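Local coordinates for protein peptide chain release factor subunit 1 (Methanosarcina mazei, PDB 3IR9) that probably directs the termination of translation at the three stop codons as part of archaeal release factor 1, of which this chain is the C-terminal domain, at residues 34-39 with 155-160; 56-61 with 127-132; 63-68 with 133-138; 74-79 with 119-124. All blocks are in the same frame, centred on the assembly; numbering follows the deposited sequence.

Interaction 1. Residues 34-39 with 155-160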
# COMPACT_ATOMS: atom_id res chain seq x y z
N ARG A 34 -7.50 9.24 21.06
CA ARG A 34 -7.25 9.53 22.46
C ARG A 34 -8.27 10.53 23.02
O ARG A 34 -8.78 10.35 24.13
CB ARG A 34 -5.81 10.03 22.64
CG ARG A 34 -4.75 8.97 22.30
CD ARG A 34 -3.64 9.50 21.40
NE ARG A 34 -2.37 9.73 22.10
CZ ARG A 34 -1.41 8.83 22.22
NH1 ARG A 34 -1.57 7.61 21.71
NH2 ARG A 34 -0.29 9.13 22.86
N ASP A 35 -8.58 11.56 22.24
CA ASP A 35 -9.57 12.55 22.65
C ASP A 35 -10.97 11.92 22.74
O ASP A 35 -11.79 12.32 23.57
CB ASP A 35 -9.54 13.78 21.73
CG ASP A 35 -8.29 14.64 21.92
OD1 ASP A 35 -7.45 14.31 22.79
OD2 ASP A 35 -8.14 15.65 21.21
N PHE A 36 -11.23 10.93 21.89
CA PHE A 36 -12.46 10.15 22.01
C PHE A 36 -12.47 9.40 23.33
O PHE A 36 -13.47 9.40 24.05
CB PHE A 36 -12.60 9.15 20.87
CG PHE A 36 -13.58 8.05 21.16
CD1 PHE A 36 -14.93 8.31 21.23
CD2 PHE A 36 -13.14 6.75 21.34
CE1 PHE A 36 -15.83 7.30 21.49
CE2 PHE A 36 -14.04 5.74 21.60
CZ PHE A 36 -15.39 6.02 21.68
N PHE A 37 -11.35 8.74 23.61
CA PHE A 37 -11.18 8.00 24.86
C PHE A 37 -11.34 8.93 26.07
O PHE A 37 -12.09 8.63 27.00
CB PHE A 37 -9.81 7.31 24.89
CG PHE A 37 -9.70 6.08 24.00
CD1 PHE A 37 -10.74 5.17 23.90
CD2 PHE A 37 -8.53 5.82 23.30
CE1 PHE A 37 -10.62 4.04 23.10
CE2 PHE A 37 -8.41 4.70 22.50
CZ PHE A 37 -9.46 3.80 22.39
N LYS A 38 -10.64 10.06 26.05
CA LYS A 38 -10.66 11.00 27.16
C LYS A 38 -12.05 11.58 27.42
O LYS A 38 -12.37 11.97 28.54
CB LYS A 38 -9.66 12.13 26.92
CG LYS A 38 -8.20 11.69 27.00
CD LYS A 38 -7.26 12.64 26.25
CE LYS A 38 -7.03 13.94 27.00
NZ LYS A 38 -6.14 14.85 26.24
N GLU A 39 -12.87 11.64 26.38
CA GLU A 39 -14.24 12.12 26.51
C GLU A 39 -15.13 11.00 27.04
O GLU A 39 -16.10 11.25 27.76
CB GLU A 39 -14.77 12.58 25.16
CG GLU A 39 -14.16 13.87 24.68
CD GLU A 39 -14.53 15.04 25.56
OE1 GLU A 39 -15.27 14.84 26.55
OE2 GLU A 39 -14.09 16.17 25.26
N GLY A 155 -15.32 0.19 14.77
CA GLY A 155 -14.52 0.93 13.80
C GLY A 155 -15.21 2.21 13.39
O GLY A 155 -14.96 2.75 12.32
N ILE A 156 -16.10 2.68 14.27
CA ILE A 156 -16.88 3.89 14.06
C ILE A 156 -17.16 4.53 15.41
O ILE A 156 -17.96 4.02 16.19
CB ILE A 156 -18.24 3.58 13.41
CG1 ILE A 156 -18.06 2.88 12.06
CG2 ILE A 156 -19.07 4.85 13.26
CD1 ILE A 156 -19.37 2.64 11.33
N ALA A 157 -16.51 5.65 15.70
CA ALA A 157 -16.73 6.32 16.97
C ALA A 157 -17.08 7.78 16.71
O ALA A 157 -17.17 8.20 15.56
CB ALA A 157 -15.50 6.22 17.85
N ALA A 158 -17.27 8.54 17.78
CA ALA A 158 -17.55 9.96 17.64
C ALA A 158 -17.52 10.69 18.97
O ALA A 158 -17.99 10.18 19.99
CB ALA A 158 -18.90 10.18 16.94
N ILE A 159 -16.94 11.88 18.96
CA ILE A 159 -17.08 12.82 20.05
C ILE A 159 -18.23 13.75 19.68
O ILE A 159 -18.30 14.25 18.56
CB ILE A 159 -15.80 13.63 20.26
CG1 ILE A 159 -14.63 12.70 20.58
CG2 ILE A 159 -15.99 14.65 21.37
CD1 ILE A 159 -13.27 13.35 20.42
N LEU A 160 -19.13 13.97 20.62
CA LEU A 160 -20.33 14.75 20.34
C LEU A 160 -20.17 16.20 20.78
O LEU A 160 -19.31 16.52 21.61
CB LEU A 160 -21.55 14.11 21.02
CG LEU A 160 -21.62 12.59 20.92
CD1 LEU A 160 -22.90 12.06 21.57
CD2 LEU A 160 -21.52 12.15 19.47
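In the alpha/beta core of this C-terminal release-factor domain, the last turns of the long helix 10-41 pack on the mixed sheet through Phe36, which lies against strand 156-160. The Phe36 ring receives the methyl of Ala157 over the centre of one face, a CH-pi contact in which CB stands 3.8 Å from the ring centroid and only 11° off its normal. At the ring's edge, near its plane, lie Ala158 O, 3.8 Å from Phe36 CD1, and CG1 of Ile159. Phe36 CG is turned opposite its backbone N (chi1 161°), which brings the ring up against the strand. Ile159 is the second apolar partner. Its CD1 reaches the helix backbone, 3.5 Å from Phe36 N and 3.6 Å from Asp35 C, while its CG2 branch meets Glu39 CG at 3.9 Å, the two side chains crossing at about a right angle. With an alanine in place of Phe36, the Ala157 methyl would probably lose the aromatic face it rests on, and a gap would open between helix and strand. The axes of 34-39 and 156-160 make an angle of 63°. Phe153 meets the Phe36 ring edge-to-face, Val47 and Tyr49 of strand 47-49 also touch Phe36, and on the far side of strand 156-160 Ala158 packs on Val54 of helix 51-58.

Interaction 2. Residues 56-61 with 127-132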
# COMPACT_ATOMS: atom_id res chain seq x y z
N ALA A 56 -27.36 7.73 14.18
CA ALA A 56 -28.47 8.54 14.66
C ALA A 56 -28.06 9.95 15.11
O ALA A 56 -28.85 10.89 15.07
CB ALA A 56 -29.21 7.82 15.79
N ASN A 57 -26.81 10.08 15.55
CA ASN A 57 -26.32 11.37 15.98
C ASN A 57 -26.00 12.25 14.79
O ASN A 57 -26.27 13.45 14.81
CB ASN A 57 -25.11 11.20 16.89
CG ASN A 57 -25.49 10.73 18.29
OD1 ASN A 57 -25.24 9.58 18.66
ND2 ASN A 57 -26.13 11.60 19.05
N LEU A 58 -25.46 11.64 13.74
CA LEU A 58 -25.16 12.36 12.51
C LEU A 58 -26.43 12.92 11.87
O LEU A 58 -26.41 13.98 11.25
CB LEU A 58 -24.45 11.44 11.52
CG LEU A 58 -22.98 11.18 11.82
CD1 LEU A 58 -22.50 9.94 11.09
CD2 LEU A 58 -22.13 12.38 11.46
N GLU A 59 -27.52 12.18 12.04
CA GLU A 59 -28.81 12.56 11.46
C GLU A 59 -29.49 13.65 12.27
O GLU A 59 -30.61 14.05 11.97
CB GLU A 59 -29.71 11.33 11.30
CG GLU A 59 -29.16 10.29 10.32
CD GLU A 59 -30.02 9.05 10.19
OE1 GLU A 59 -30.81 8.77 11.13
OE2 GLU A 59 -29.90 8.34 9.17
N ILE A 60 -28.81 14.14 13.29
CA ILE A 60 -29.30 15.27 14.05
C ILE A 60 -28.19 16.27 14.27
O ILE A 60 -28.27 17.13 15.15
CB ILE A 60 -29.93 14.83 15.39
CG1 ILE A 60 -28.91 14.09 16.26
CG2 ILE A 60 -31.10 13.92 15.14
CD1 ILE A 60 -29.44 13.77 17.63
N ASN A 61 -27.14 16.15 13.46
CA ASN A 61 -26.09 17.17 13.41
C ASN A 61 -25.38 17.35 14.74
O ASN A 61 -24.83 18.41 15.01
CB ASN A 61 -26.70 18.50 12.99
CG ASN A 61 -27.70 18.35 11.86
OD1 ASN A 61 -27.37 17.86 10.78
ND2 ASN A 61 -28.94 18.77 12.10
N GLU A 127 -20.77 11.70 4.15
CA GLU A 127 -21.82 12.54 3.57
C GLU A 127 -22.58 13.27 4.68
O GLU A 127 -22.82 14.47 4.60
CB GLU A 127 -22.79 11.69 2.74
CG GLU A 127 -22.13 10.84 1.65
CD GLU A 127 -23.09 9.81 1.05
OE1 GLU A 127 -22.79 9.27 -0.04
OE2 GLU A 127 -24.14 9.53 1.67
N LEU A 128 -22.96 12.53 5.72
CA LEU A 128 -23.67 13.11 6.85
C LEU A 128 -22.77 14.01 7.67
O LEU A 128 -23.17 15.10 8.07
CB LEU A 128 -24.25 12.01 7.74
CG LEU A 128 -25.14 10.99 7.05
CD1 LEU A 128 -25.73 10.05 8.07
CD2 LEU A 128 -26.22 11.71 6.28
N ALA A 129 -21.54 13.56 7.93
CA ALA A 129 -20.57 14.39 8.63
C ALA A 129 -20.49 15.74 7.95
O ALA A 129 -20.72 16.78 8.57
CB ALA A 129 -19.20 13.72 8.66
N ASP A 130 -20.18 15.72 6.66
CA ASP A 130 -20.03 16.95 5.88
C ASP A 130 -21.27 17.83 6.04
O ASP A 130 -21.17 19.04 6.26
CB ASP A 130 -19.79 16.61 4.41
CG ASP A 130 -18.86 17.59 3.73
OD1 ASP A 130 -17.64 17.57 4.03
OD2 ASP A 130 -19.35 18.38 2.89
N LYS A 131 -22.43 17.20 5.92
CA LYS A 131 -23.71 17.87 6.11
C LYS A 131 -23.74 18.74 7.37
O LYS A 131 -24.02 19.94 7.29
CB LYS A 131 -24.85 16.84 6.09
CG LYS A 131 -25.90 16.96 7.20
CD LYS A 131 -26.66 15.65 7.34
CE LYS A 131 -27.24 15.47 8.74
NZ LYS A 131 -28.53 16.19 8.93
N SER A 132 -23.44 18.14 8.52
CA SER A 132 -23.55 18.84 9.81
C SER A 132 -22.26 19.54 10.24
O SER A 132 -22.12 19.93 11.40
CB SER A 132 -24.04 17.89 10.92
OG SER A 132 -23.05 16.94 11.31
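The side-chain amide of Asn61 is the flat group of this contact, and Lys131 meets it at its oxygen: NZ donates to OD1 at 2.7 Å, tilted 25° from the carbonyl plane, with a C=O...N angle of 136°. Beside the same oxygen lies Ser132 CB, 3.3 Å from Asn61 OD1; this CB also stands 3.3 Å from Asn61 CA, a tight fit of side chain on backbone. The Lys131 and Asn61 side chains cross at about a right angle, and the bend at the last lysine torsion (chi4 81°) turns the ammonium to OD1 while CE passes close to Leu58 O. Asn61, with positive phi, is the C-prime residue of the Schellman motif that ends helix 51-58, and its amide extends from that end. Beside this polar pair the helices pack through leucines: Leu58 CB meets Leu128 CB at 3.8 Å, and Leu58 CD2 lies 3.8 Å from Ala129 N, near the helix backbone. Leu128 CD1 also reaches the aliphatic CG of Glu59. A leucine in place of Asn61 would probably leave the Lys131 ammonium without its carbonyl acceptor and free to swing away. The lysine thus joins the C-terminal ends of two helices, where its positive charge is likely to suit the carbonyl end of helix 51-58, although its mate is a neutral amide and the link is a charged hydrogen bond, not a salt bridge.

Interaction 3. Residues 63-68 with 133-138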
# COMPACT_ATOMS: atom_id res chain seq x y z
N VAL A 63 -22.79 15.51 15.86
CA VAL A 63 -21.42 15.00 15.85
C VAL A 63 -20.38 16.09 15.57
O VAL A 63 -20.36 16.69 14.49
CB VAL A 63 -21.26 13.81 14.87
CG1 VAL A 63 -19.79 13.59 14.51
CG2 VAL A 63 -21.87 12.55 15.48
N ASP A 64 -19.54 16.34 16.56
CA ASP A 64 -18.44 17.28 16.42
C ASP A 64 -17.29 16.64 15.65
O ASP A 64 -16.79 17.22 14.69
CB ASP A 64 -17.96 17.76 17.78
CG ASP A 64 -16.93 18.87 17.67
OD1 ASP A 64 -16.95 19.59 16.64
OD2 ASP A 64 -16.11 19.02 18.61
N VAL A 65 -16.89 15.44 16.09
CA VAL A 65 -15.81 14.69 15.46
C VAL A 65 -16.23 13.24 15.15
O VAL A 65 -16.73 12.54 16.02
CB VAL A 65 -14.55 14.62 16.36
CG1 VAL A 65 -13.45 13.84 15.66
CG2 VAL A 65 -14.07 16.02 16.72
N LEU A 66 -16.02 12.82 13.90
CA LEU A 66 -16.38 11.46 13.47
C LEU A 66 -15.15 10.58 13.27
O LEU A 66 -14.20 10.97 12.59
CB LEU A 66 -17.19 11.52 12.18
CG LEU A 66 -17.54 10.19 11.50
CD1 LEU A 66 -18.44 9.32 12.39
CD2 LEU A 66 -18.20 10.46 10.15
N LEU A 67 -15.16 9.39 13.86
CA LEU A 67 -14.03 8.47 13.75
C LEU A 67 -14.39 7.16 13.02
O LEU A 67 -15.31 6.45 13.41
CB LEU A 67 -13.43 8.17 15.13
CG LEU A 67 -12.92 9.38 15.91
CD1 LEU A 67 -13.96 9.88 16.90
CD2 LEU A 67 -11.63 9.05 16.65
N LEU A 68 -13.64 6.87 11.96
CA LEU A 68 -13.84 5.67 11.14
C LEU A 68 -12.52 4.91 10.98
O LEU A 68 -11.49 5.51 10.67
CB LEU A 68 -14.40 6.07 9.76
CG LEU A 68 -15.53 7.11 9.70
CD1 LEU A 68 -15.94 7.42 8.27
CD2 LEU A 68 -16.74 6.67 10.51
N ASN A 133 -21.33 19.71 9.30
CA ASN A 133 -20.04 20.34 9.60
C ASN A 133 -19.17 19.54 10.57
O ASN A 133 -18.17 20.06 11.08
CB ASN A 133 -20.23 21.75 10.13
CG ASN A 133 -19.80 22.80 9.14
OD1 ASN A 133 -19.26 23.84 9.52
ND2 ASN A 133 -20.02 22.53 7.86
N ALA A 134 -19.56 18.30 10.82
CA ALA A 134 -18.75 17.41 11.63
C ALA A 134 -17.37 17.29 10.99
O ALA A 134 -17.23 17.34 9.76
CB ALA A 134 -19.41 16.03 11.75
N LYS A 135 -16.34 17.17 11.83
CA LYS A 135 -14.98 16.92 11.36
C LYS A 135 -14.77 15.42 11.09
O LYS A 135 -15.12 14.57 11.92
CB LYS A 135 -13.95 17.46 12.36
CG LYS A 135 -13.84 18.99 12.40
CD LYS A 135 -12.81 19.47 13.42
CE LYS A 135 -13.45 19.99 14.70
NZ LYS A 135 -14.10 21.32 14.51
N VAL A 136 -14.20 15.09 9.93
CA VAL A 136 -14.02 13.70 9.53
C VAL A 136 -12.56 13.22 9.67
O VAL A 136 -11.68 13.71 8.96
CB VAL A 136 -14.49 13.46 8.08
CG1 VAL A 136 -14.69 11.98 7.82
CG2 VAL A 136 -15.78 14.23 7.81
N VAL A 137 -12.34 12.28 10.58
CA VAL A 137 -11.02 11.70 10.84
C VAL A 137 -10.97 10.20 10.55
O VAL A 137 -11.89 9.46 10.91
CB VAL A 137 -10.60 11.90 12.31
CG1 VAL A 137 -9.39 11.03 12.63
CG2 VAL A 137 -10.31 13.36 12.60
N PHE A 138 -9.90 9.75 9.90
CA PHE A 138 -9.72 8.33 9.61
C PHE A 138 -8.64 7.73 10.50
O PHE A 138 -7.76 8.44 10.98
CB PHE A 138 -9.37 8.12 8.14
CG PHE A 138 -10.45 8.58 7.19
CD1 PHE A 138 -11.50 7.73 6.85
CD2 PHE A 138 -10.43 9.85 6.65
CE1 PHE A 138 -12.50 8.15 5.98
CE2 PHE A 138 -11.43 10.28 5.78
CZ PHE A 138 -12.46 9.42 5.45
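Leu68 and Phe138 run side by side and point the same way, a neighbouring pair on two parallel strands of the domain's mixed sheet, in which 135-139 is an outermost strand beside 63-69. Leu68 CD1 approaches the Phe138 ring obliquely, 4.2 Å from CE1. On this same face Leu66 and Val136 are paired, and Ala129 of helix 121-131 packs on both. The other face carries Val65 with Lys135 and Leu67 with Val137; Val65 CG1 meets Val137 CG2 loosely, and Tyr4 of the second subunit packs on both of these valines. Lys135 lies alongside Asp64 in the same direction, and bends in its outer chain bring NZ to a long salt bridge with Asp64 OD1 at 4.0 Å. Asp64 and Val65 together face Ile159 on the opposite neighbour, a classic beta bulge. On the other side Asp64 O accepts from Lys135 N at 2.9 Å, the donor tilted 31° from the carbonyl plane. The ladder continues with Leu66 N to Lys135 O, then Val137 N to Leu66 O, both almost in line with their carbonyls, and closes with a weaker Leu68 N to Val137 O bond of 3.3 Å. At the start of the pair, Val63 has CG1 opposite its backbone N (chi1 161°), which brings that methyl to Ala134 CB at 3.7 Å.

Interaction 4. Residues 74-79 with 119-124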
# COMPACT_ATOMS: atom_id res chain seq x y z
N ALA A 74 -17.80 -2.74 4.86
CA ALA A 74 -19.25 -2.90 4.96
C ALA A 74 -20.03 -1.85 4.16
O ALA A 74 -19.69 -0.67 4.18
CB ALA A 74 -19.69 -2.88 6.42
N GLU A 75 -21.09 -2.29 3.48
CA GLU A 75 -21.92 -1.37 2.70
C GLU A 75 -23.31 -1.20 3.32
O GLU A 75 -23.80 -2.08 4.03
CB GLU A 75 -22.09 -1.86 1.26
CG GLU A 75 -20.96 -2.70 0.72
CD GLU A 75 -21.28 -3.25 -0.65
OE1 GLU A 75 -21.68 -4.43 -0.75
OE2 GLU A 75 -21.15 -2.49 -1.63
N ARG A 76 -23.94 -0.08 3.02
CA ARG A 76 -25.31 0.16 3.44
C ARG A 76 -26.26 -0.05 2.27
O ARG A 76 -26.17 0.61 1.24
CB ARG A 76 -25.46 1.58 3.99
CG ARG A 76 -26.84 1.92 4.52
CD ARG A 76 -27.25 0.98 5.65
NE ARG A 76 -28.35 1.52 6.42
CZ ARG A 76 -28.79 1.01 7.56
NH1 ARG A 76 -28.23 -0.07 8.08
NH2 ARG A 76 -29.80 1.60 8.19
N VAL A 77 -27.18 -1.00 2.43
CA VAL A 77 -28.09 -1.35 1.36
C VAL A 77 -29.49 -0.78 1.59
O VAL A 77 -30.14 -1.08 2.58
CB VAL A 77 -28.19 -2.88 1.20
CG1 VAL A 77 -28.94 -3.23 -0.07
CG2 VAL A 77 -26.80 -3.51 1.20
N THR A 78 -29.95 0.05 0.66
CA THR A 78 -31.33 0.50 0.69
C THR A 78 -32.16 -0.35 -0.25
O THR A 78 -31.72 -0.70 -1.35
CB THR A 78 -31.47 1.99 0.32
OG1 THR A 78 -30.74 2.80 1.25
CG2 THR A 78 -32.93 2.40 0.32
N THR A 79 -33.37 -0.68 0.18
CA THR A 79 -34.31 -1.40 -0.66
C THR A 79 -35.69 -0.72 -0.58
O THR A 79 -36.03 -0.13 0.45
CB THR A 79 -34.40 -2.90 -0.28
OG1 THR A 79 -35.15 -3.05 0.93
CG2 THR A 79 -33.00 -3.48 -0.06
N THR A 119 -24.13 1.72 -0.92
CA THR A 119 -23.12 2.71 -0.60
C THR A 119 -22.27 2.14 0.53
O THR A 119 -22.80 1.64 1.52
CB THR A 119 -23.76 4.05 -0.14
OG1 THR A 119 -24.66 4.54 -1.14
CG2 THR A 119 -22.69 5.10 0.11
N ASP A 120 -20.95 2.19 0.38
CA ASP A 120 -20.07 1.76 1.46
C ASP A 120 -20.45 2.58 2.69
O ASP A 120 -20.91 3.71 2.55
CB ASP A 120 -18.61 2.02 1.08
CG ASP A 120 -17.63 1.43 2.09
OD1 ASP A 120 -18.05 0.81 3.09
OD2 ASP A 120 -16.41 1.58 1.87
N ILE A 121 -20.29 2.01 3.88
CA ILE A 121 -20.63 2.75 5.10
C ILE A 121 -19.80 4.03 5.26
O ILE A 121 -20.35 5.09 5.57
CB ILE A 121 -20.55 1.85 6.36
CG1 ILE A 121 -21.82 1.02 6.47
CG2 ILE A 121 -20.41 2.69 7.62
CD1 ILE A 121 -23.07 1.85 6.56
N VAL A 122 -18.49 3.94 5.06
CA VAL A 122 -17.62 5.11 5.17
C VAL A 122 -18.07 6.28 4.29
O VAL A 122 -17.86 7.44 4.63
CB VAL A 122 -16.13 4.76 4.90
CG1 VAL A 122 -16.02 3.56 3.98
CG2 VAL A 122 -15.39 5.95 4.33
N ASP A 123 -18.72 5.97 3.17
CA ASP A 123 -19.33 6.99 2.32
C ASP A 123 -20.44 7.71 3.08
O ASP A 123 -20.33 8.89 3.39
CB ASP A 123 -19.91 6.38 1.05
CG ASP A 123 -18.93 6.34 -0.10
OD1 ASP A 123 -17.70 6.28 0.14
OD2 ASP A 123 -19.40 6.36 -1.26
N GLU A 124 -21.51 6.97 3.37
CA GLU A 124 -22.70 7.51 4.01
C GLU A 124 -22.38 8.40 5.20
O GLU A 124 -22.99 9.46 5.39
CB GLU A 124 -23.64 6.38 4.45
CG GLU A 124 -24.80 6.84 5.32
CD GLU A 124 -25.39 5.72 6.17
OE1 GLU A 124 -24.89 4.58 6.07
OE2 GLU A 124 -26.34 5.98 6.94
O HOH W 1 -28.90 4.65 5.93
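Arg76 N gives Thr119 O a short hydrogen bond of 2.6 Å, nearly straight at 173°, in an antiparallel hydrogen-bonded pair of the three-stranded sheet that also carries the zinc ligand Cys81 on strand 75-81. Thr119 N returns a longer bond to Arg76 O at 3.2 Å. One residue further on, the second strand turns into helix 121-131 with Asp120 at the N-cap, and Ile121 N, in the first turn, donates to Ala74 O at 2.8 Å, lying in the carbonyl plane. The residue just before strand 75-81 is thereby tied to the first turn of the helix. Ile121 adds an apolar grip, its CD1 lying 3.5 Å from Arg76 CB. With Arg76 CG opposite the backbone N (chi1 -177°) and a bend at chi2, the arginine crosses Glu124 obliquely, its guanidinium plane 24° from the carboxylate plane. The two charged groups do not touch directly; Glu124 OE2 forms a salt bridge with Arg55 of helix 51-58, and Arg76 NH1 bonds Thr91 on the neighbouring strand. A water bridges the two side chains, accepting from Arg76 NE at 3.2 Å and donating to Glu124 OE2 at 3.1 Å.

From the N terminus, the long helix 10-41 supplies residues 34-39, whose partner strand 156-160 comes near the end of the chain, so interaction 1 closes the widest loop and encloses the other three. Helix 51-58 and strand 63-69 follow, opening interactions 2 and 3, which cross: their second halves come in the same order, on helix 121-131 and strand 135-139. Interaction 4 lies within both loops, closing the excursion through the three-stranded sheet that leads to the zinc site, where strand 113-120 runs into helix 121-131. Interactions 1 and 3 share the mixed sheet, joined through Ala157 and Leu67, while Ala129 connects interaction 2 to interaction 3 and Val122 packs interaction 4 against Phe138.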